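Local coordinates for PaaA (Enterobacter agglomerans, PDB 5FF5), which probably acts as an adenylating enzyme of the ThiF/E1 family that helps build the bicyclic core of the peptide antibiotic pantocin A, at residues A[128-133]-A[343-348]. Residues are numbered along the deposited sequence; the frame is centred on the assembly and turned at random.
Sequences ERLKQS and TITGYD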
# COMPACT_ATOMS: atom_id res chain seq x y z
N GLU A 128 15.76 11.88 10.35
CA GLU A 128 17.21 11.86 10.26
C GLU A 128 17.72 10.42 10.33
O GLU A 128 18.62 10.03 9.60
CB GLU A 128 17.81 12.70 11.39
CG GLU A 128 17.76 14.18 11.12
CD GLU A 128 18.31 14.98 12.27
OE1 GLU A 128 18.79 14.35 13.24
OE2 GLU A 128 18.26 16.23 12.19
N ARG A 129 17.10 9.64 11.21
CA ARG A 129 17.44 8.25 11.40
C ARG A 129 17.14 7.44 10.13
O ARG A 129 17.71 6.36 9.91
CB ARG A 129 16.65 7.68 12.59
CG ARG A 129 17.29 8.00 13.93
CD ARG A 129 16.42 7.63 15.13
NE ARG A 129 16.94 8.20 16.37
CZ ARG A 129 16.44 7.95 17.58
NH1 ARG A 129 15.41 7.15 17.70
NH2 ARG A 129 16.97 8.48 18.66
N LEU A 130 16.27 7.96 9.28
CA LEU A 130 15.99 7.32 8.01
C LEU A 130 17.02 7.74 6.99
O LEU A 130 17.46 6.93 6.19
CB LEU A 130 14.57 7.66 7.51
CG LEU A 130 13.36 7.05 8.21
CD1 LEU A 130 12.07 7.53 7.55
CD2 LEU A 130 13.43 5.51 8.25
N LYS A 131 17.40 9.02 6.97
CA LYS A 131 18.34 9.46 5.96
C LYS A 131 19.70 8.83 6.20
O LYS A 131 20.49 8.61 5.27
CB LYS A 131 18.46 10.98 5.90
CG LYS A 131 19.41 11.40 4.77
CD LYS A 131 19.40 12.86 4.40
CE LYS A 131 19.97 12.99 2.99
NZ LYS A 131 19.80 14.32 2.33
N GLN A 132 19.96 8.49 7.45
CA GLN A 132 21.25 7.93 7.77
C GLN A 132 21.30 6.42 7.49
O GLN A 132 22.37 5.82 7.55
CB GLN A 132 21.59 8.26 9.21
CG GLN A 132 22.06 9.68 9.30
CD GLN A 132 21.68 10.35 10.60
OE1 GLN A 132 20.96 9.79 11.42
NE2 GLN A 132 22.18 11.56 10.79
N SER A 133 20.15 5.84 7.16
CA SER A 133 20.06 4.41 6.92
C SER A 133 20.46 3.99 5.53
O SER A 133 20.35 4.77 4.59
CB SER A 133 18.66 3.92 7.20
OG SER A 133 18.42 3.92 8.59
N THR A 343 11.26 0.13 12.94
CA THR A 343 12.47 -0.44 13.53
C THR A 343 13.65 0.53 13.45
O THR A 343 14.28 0.81 14.45
CB THR A 343 12.88 -1.75 12.86
OG1 THR A 343 11.79 -2.67 12.90
CG2 THR A 343 14.09 -2.35 13.59
N ILE A 344 13.95 1.02 12.25
CA ILE A 344 15.04 1.98 12.07
C ILE A 344 14.88 3.22 12.94
O ILE A 344 15.81 3.62 13.62
CB ILE A 344 15.15 2.46 10.61
CG1 ILE A 344 15.53 1.32 9.67
CG2 ILE A 344 16.14 3.61 10.52
CD1 ILE A 344 15.47 1.67 8.17
N THR A 345 13.69 3.83 12.92
CA THR A 345 13.51 5.13 13.55
C THR A 345 13.10 5.00 15.00
O THR A 345 13.46 5.83 15.83
CB THR A 345 12.46 6.02 12.84
OG1 THR A 345 11.13 5.52 13.06
CG2 THR A 345 12.76 6.14 11.35
N GLY A 346 12.28 4.01 15.30
CA GLY A 346 11.84 3.81 16.67
C GLY A 346 10.74 4.74 17.15
O GLY A 346 10.57 4.92 18.36
N TYR A 347 10.00 5.34 16.22
CA TYR A 347 8.90 6.24 16.58
C TYR A 347 7.75 5.45 17.15
O TYR A 347 6.91 6.01 17.81
CB TYR A 347 8.44 7.05 15.36
CG TYR A 347 7.42 6.33 14.50
CD1 TYR A 347 7.81 5.46 13.49
CD2 TYR A 347 6.08 6.52 14.69
CE1 TYR A 347 6.88 4.80 12.72
CE2 TYR A 347 5.14 5.87 13.93
CZ TYR A 347 5.54 5.01 12.95
OH TYR A 347 4.57 4.38 12.18
N ASP A 348 7.73 4.15 16.89
CA ASP A 348 6.67 3.24 17.34
C ASP A 348 7.24 1.83 17.32
O ASP A 348 8.12 1.55 16.53
CB ASP A 348 5.44 3.32 16.42
CG ASP A 348 4.25 2.46 16.90
OD1 ASP A 348 4.19 2.06 18.08
OD2 ASP A 348 3.40 2.11 16.05
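Arg129 has CG anti to its carbonyl carbon (chi1 -82°) and an extended chain from there to NE, which carries the guanidinium to the C-terminal end of helix 326-345. There NH1 donates a hydrogen bond to Thr345 O (3.0 Å, N-H...O angle 153°). The acceptor sits at the guanidinium edge, close to its plane, but the donor is tilted from the carbonyl plane. NH1 also forms a salt bridge with Asp119, so one nitrogen serves both the C-terminal carbonyl of helix 326-345 and a carboxylate.

Beside this bond the contact is mostly made by methyl groups. In Thr345 the hydroxyl lies between the backbone N and the carbonyl carbon (chi1 72°) and bonds back to Val341 O. With the hydroxyl placed there, CG2 faces Leu130 and meets its CG and CD2. Ile344 CG2 packs against Leu130 CD2 (4.0 Å), the two side chains crossing at about a right angle. Ser133 OG lies beside Ile344 CG2 and donates a hydrogen bond to Arg129 O (2.9 Å), in the carbonyl plane.

The contact joins helix 123-131 and the residues after it to the C-terminal end of helix 326-345. Strand 134-138 of the mixed sheet follows Ser133, Ile344 also touches Phe227 of strand 227-229, and Leu130 reaches Gln109 of helix 107-116.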